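Local coordinates for protein putative dihydrodipicolinate synthase (Thermus thermophilus, PDB 2PCQ) that belongs to the dihydrodipicolinate synthetase family of TIM-barrel proteins, forms a four-chain assembly and carries a bound potassium ion, at residues G230-K235 against E267-V272; V238-Q243 against A261-W266. One frame throughout, in Å; residues are numbered along the deposited sequence.

Contact 1 (G230-K235 against E267-V272); sequences GDLLAK and ERFLPV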
# COMPACT_ATOMS: atom_id res chain seq x y z
N GLY A 230 17.29 16.43 9.25
CA GLY A 230 16.94 15.64 8.09
C GLY A 230 15.54 15.05 8.14
O GLY A 230 14.86 14.98 7.11
N ASP A 231 15.12 14.63 9.33
CA ASP A 231 13.80 14.04 9.53
C ASP A 231 12.68 15.05 9.29
O ASP A 231 11.73 14.76 8.57
CB ASP A 231 13.68 13.49 10.95
CG ASP A 231 12.29 12.93 11.25
OD1 ASP A 231 11.91 11.90 10.66
OD2 ASP A 231 11.58 13.53 12.08
N LEU A 232 12.80 16.22 9.90
CA LEU A 232 11.78 17.26 9.73
C LEU A 232 11.74 17.80 8.31
O LEU A 232 10.67 18.05 7.77
CB LEU A 232 12.02 18.41 10.71
CG LEU A 232 11.59 18.12 12.15
CD1 LEU A 232 12.02 19.27 13.05
CD2 LEU A 232 10.07 17.92 12.21
N LEU A 233 12.91 17.99 7.71
CA LEU A 233 12.97 18.51 6.35
C LEU A 233 12.27 17.56 5.38
O LEU A 233 11.59 18.00 4.46
CB LEU A 233 14.43 18.73 5.93
CG LEU A 233 14.66 19.53 4.64
CD1 LEU A 233 13.99 20.90 4.76
CD2 LEU A 233 16.15 19.68 4.38
N ALA A 234 12.45 16.26 5.59
CA ALA A 234 11.82 15.26 4.73
C ALA A 234 10.30 15.37 4.84
O ALA A 234 9.59 15.19 3.86
CB ALA A 234 12.27 13.86 5.12
N LYS A 235 9.81 15.68 6.04
CA LYS A 235 8.38 15.82 6.26
C LYS A 235 7.86 17.13 5.67
O LYS A 235 6.74 17.18 5.17
CB LYS A 235 8.06 15.77 7.76
CG LYS A 235 8.31 14.42 8.40
CD LYS A 235 8.16 14.49 9.92
CE LYS A 235 8.39 13.13 10.56
NZ LYS A 235 8.43 13.22 12.04
N GLU A 267 7.33 26.14 12.73
CA GLU A 267 7.47 26.33 14.16
C GLU A 267 8.35 25.27 14.82
O GLU A 267 9.11 25.56 15.74
CB GLU A 267 6.09 26.37 14.83
CG GLU A 267 6.13 26.54 16.33
CD GLU A 267 4.77 26.90 16.90
OE1 GLU A 267 3.79 26.19 16.60
OE2 GLU A 267 4.69 27.90 17.65
N ARG A 268 8.24 24.03 14.34
CA ARG A 268 9.05 22.94 14.89
C ARG A 268 10.46 22.97 14.31
O ARG A 268 11.42 22.63 14.99
CB ARG A 268 8.41 21.59 14.57
CG ARG A 268 7.11 21.31 15.32
CD ARG A 268 6.44 20.05 14.78
NE ARG A 268 7.30 18.88 14.89
CZ ARG A 268 7.01 17.69 14.36
NH1 ARG A 268 5.88 17.52 13.68
NH2 ARG A 268 7.84 16.67 14.52
N PHE A 269 10.57 23.37 13.05
CA PHE A 269 11.87 23.40 12.38
C PHE A 269 12.77 24.55 12.81
O PHE A 269 13.98 24.37 12.95
CB PHE A 269 11.66 23.47 10.87
CG PHE A 269 12.88 23.11 10.07
CD1 PHE A 269 13.32 21.79 10.02
CD2 PHE A 269 13.57 24.08 9.36
CE1 PHE A 269 14.44 21.45 9.26
CE2 PHE A 269 14.69 23.75 8.61
CZ PHE A 269 15.12 22.43 8.55
N LEU A 270 12.19 25.74 13.00
CA LEU A 270 12.95 26.93 13.38
C LEU A 270 14.00 26.68 14.46
O LEU A 270 15.19 26.91 14.24
CB LEU A 270 12.00 28.05 13.81
CG LEU A 270 12.61 29.38 14.27
CD1 LEU A 270 13.48 29.98 13.17
CD2 LEU A 270 11.48 30.35 14.63
N PRO A 271 13.59 26.19 15.64
CA PRO A 271 14.57 25.95 16.70
C PRO A 271 15.64 24.92 16.33
O PRO A 271 16.78 25.00 16.79
CB PRO A 271 13.71 25.51 17.89
CG PRO A 271 12.52 24.89 17.23
CD PRO A 271 12.23 25.85 16.10
N VAL A 272 15.27 23.94 15.51
CA VAL A 272 16.23 22.93 15.09
C VAL A 272 17.30 23.58 14.23
O VAL A 272 18.50 23.37 14.43
CB VAL A 272 15.54 21.79 14.29
CG1 VAL A 272 16.60 20.87 13.69
CG2 VAL A 272 14.62 21.00 15.20
O HOH W 1 5.36 14.39 12.82
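L232 of helix 216-247 reaches into the side of helix 266-278, and three residues of that helix, R268, F269 and V272, receive it. Both helices follow the last barrel strand of a TIM-barrel chain, forming the C-terminal helical part of this dihydrodipicolinate synthetase relative. The short segments 230-235 and 267-272 run roughly antiparallel, at 148°, with their axes 10.3 Å apart at closest approach. No hydrogen bond joins them directly, so apolar contact does most of the work, and L232 illustrates how one branched side chain can serve several neighbours.

Its CB lies 3.7 Å from F269 CD1, at the edge of the phenyl ring and near its plane. Beyond CG the two methyls part. L232 CD1 settles 3.8 Å from V272 CG2 and also comes close to the carbonyl oxygen of R268. L232 CD2 takes the other course and slides over one face of the R268 guanidinium, displaced toward its rim, with NH2 of R268 only 3.4 Å from this methyl. The arginine gets there by a bend at chi3 (59°), which folds the end of an otherwise extended chain across the leucine. One residue on, L233 CD1 adds a looser contact with F269 CZ at 4.2 Å. The same phenyl ring also touches L229, L240 and A244 of helix 216-247.

On the exposed flank of the contact, the ends of K235 and R268 approach each other (NZ to NH2 4.3 Å) despite their like charge. The carboxylate of D231 probably eases this, since its OD2 forms a salt bridge with K235 NZ. A water completes the link: it accepts a bond from R268 NH1 at 3.3 Å, in the guanidinium plane, and a weak one from K235 NZ.

Contact 2 (V238-Q243 against A261-W266); sequences VPLLKQ and AESPLW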
# COMPACT_ATOMS: atom_id res chain seq x y z
N VAL A 238 9.55 20.54 -0.14
CA VAL A 238 9.99 21.77 -0.78
C VAL A 238 9.59 23.06 -0.06
O VAL A 238 10.41 23.97 0.05
CB VAL A 238 9.51 21.83 -2.26
CG1 VAL A 238 9.86 23.18 -2.87
CG2 VAL A 238 10.17 20.72 -3.05
N PRO A 239 8.34 23.16 0.42
CA PRO A 239 7.97 24.40 1.11
C PRO A 239 8.86 24.69 2.32
O PRO A 239 9.24 25.83 2.56
CB PRO A 239 6.51 24.15 1.51
CG PRO A 239 6.02 23.26 0.40
CD PRO A 239 7.17 22.29 0.23
N LEU A 240 9.18 23.65 3.09
CA LEU A 240 10.02 23.83 4.27
C LEU A 240 11.45 24.18 3.87
O LEU A 240 12.08 25.03 4.49
CB LEU A 240 10.02 22.58 5.15
CG LEU A 240 10.83 22.68 6.45
CD1 LEU A 240 10.36 23.88 7.26
CD2 LEU A 240 10.68 21.40 7.27
N LEU A 241 11.95 23.52 2.83
CA LEU A 241 13.31 23.78 2.34
C LEU A 241 13.48 25.23 1.91
O LEU A 241 14.43 25.90 2.30
CB LEU A 241 13.64 22.86 1.16
CG LEU A 241 14.97 23.12 0.47
CD1 LEU A 241 16.11 22.98 1.48
CD2 LEU A 241 15.16 22.15 -0.70
N LYS A 242 12.54 25.72 1.10
CA LYS A 242 12.62 27.09 0.62
C LYS A 242 12.45 28.11 1.74
O LYS A 242 13.15 29.12 1.78
CB LYS A 242 11.59 27.33 -0.49
CG LYS A 242 12.00 26.72 -1.82
CD LYS A 242 11.07 27.15 -2.95
CE LYS A 242 11.66 26.80 -4.30
NZ LYS A 242 10.81 27.27 -5.43
N GLN A 243 11.53 27.85 2.66
CA GLN A 243 11.31 28.77 3.76
C GLN A 243 12.56 28.86 4.63
O GLN A 243 12.90 29.93 5.13
CB GLN A 243 10.11 28.32 4.60
CG GLN A 243 9.87 29.20 5.83
CD GLN A 243 8.52 28.94 6.48
OE1 GLN A 243 8.02 27.81 6.47
NE2 GLN A 243 7.94 29.98 7.07
N ALA A 261 3.41 28.96 0.48
CA ALA A 261 4.61 29.78 0.61
C ALA A 261 5.34 29.46 1.91
O ALA A 261 6.56 29.63 2.02
CB ALA A 261 4.23 31.26 0.57
N GLU A 262 4.59 28.99 2.90
CA GLU A 262 5.16 28.64 4.19
C GLU A 262 4.76 27.23 4.61
O GLU A 262 3.67 26.76 4.27
CB GLU A 262 4.72 29.66 5.24
CG GLU A 262 5.44 31.00 5.11
CD GLU A 262 4.90 32.07 6.04
OE1 GLU A 262 4.45 31.72 7.15
OE2 GLU A 262 4.94 33.26 5.66
N SER A 263 5.65 26.55 5.33
CA SER A 263 5.40 25.19 5.79
C SER A 263 4.76 25.11 7.17
O SER A 263 5.10 25.88 8.07
CB SER A 263 6.72 24.41 5.81
OG SER A 263 6.57 23.16 6.48
N PRO A 264 3.82 24.17 7.35
CA PRO A 264 3.13 23.98 8.63
C PRO A 264 4.10 23.49 9.71
O PRO A 264 3.79 23.48 10.90
CB PRO A 264 2.07 22.91 8.31
CG PRO A 264 1.83 23.10 6.84
CD PRO A 264 3.21 23.32 6.30
N LEU A 265 5.29 23.06 9.28
CA LEU A 265 6.29 22.56 10.21
C LEU A 265 7.33 23.61 10.61
O LEU A 265 8.26 23.31 11.34
CB LEU A 265 7.02 21.36 9.61
CG LEU A 265 6.19 20.08 9.45
CD1 LEU A 265 6.97 19.05 8.67
CD2 LEU A 265 5.82 19.54 10.83
N TRP A 266 7.15 24.84 10.14
CA TRP A 266 8.13 25.88 10.45
C TRP A 266 8.39 26.08 11.93
O TRP A 266 9.54 26.17 12.35
CB TRP A 266 7.71 27.22 9.84
CG TRP A 266 8.76 28.27 10.02
CD1 TRP A 266 8.63 29.45 10.71
CD2 TRP A 266 10.11 28.23 9.54
NE1 TRP A 266 9.82 30.14 10.69
CE2 TRP A 266 10.74 29.42 9.97
CE3 TRP A 266 10.84 27.31 8.78
CZ2 TRP A 266 12.08 29.70 9.67
CZ3 TRP A 266 12.17 27.59 8.48
CH2 TRP A 266 12.77 28.78 8.92
O HOH W 2 8.53 28.02 1.04
O HOH W 3 5.46 29.97 8.85
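This is a helix-to-loop contact at the C-terminal end of a TIM-barrel chain, where segment 261-266 crosses helix 216-247 just before turning into helix 266-278. The turn is a type I beta turn from S263 to W266, and a side-chain capping bond within it runs from L265 N to S263 OG (3.1 Å). It presents a useful example of one glutamine uniting a loop and an aromatic ring, for Q243 serves both.

With its CG anti to the backbone N (chi1 177°) and the chain extended beyond, Q243 carries its amide across to the loop. There OE1 accepts a nearly straight bond from S263 N, 2.9 Å long and 166° at the hydrogen, although the donor stands above the carbonyl plane. Meanwhile the amide lies stacked on one face of the W266 indole, their planes 17° apart. Farther back along the chain, Q243 CG makes a CH-pi contact, 3.8 Å from the centroid of the six-membered ring. The indole is thus met by both the amide and its aliphatic stem, while L240 CD1 approaches the ring edge, 3.8 Å from CE3 of W266. H247 adds an edge-to-face ring contact.

S263 fills the angle between loop and helix: its CB rests 3.7 Å from L240 CA, and its OG lies beside L240 CB. The end of K242 leads away from the loop to a salt bridge with E43, while V238 and P239 pack against Y100 and S103 of a second subunit, so P239 touches both the loop and that neighbour.

Two waters supplement the direct bond. One donates to the carbonyl oxygens of P239 and A261; the other accepts from NE2 of Q243 and donates to OE1 of E262 at 2.6 Å.

Contacts 1 and 2 have centres about 9 Å apart and share helix 216-247, on the same side of the chain's centre. Along the sequence they are nested: the helix supplies 230-235 and then 238-243, the chain turns back, and 261-266 leads directly into 267-272. Contact 2 therefore closes a smaller loop inside that of contact 1. The two also touch, with L240 CD2 packed 3.4 Å from L232 O, and K235 meeting L265. Together they fasten the entry and the first turns of helix 266-278 along one long helix, joining the C-terminal elements that follow the eight-stranded barrel.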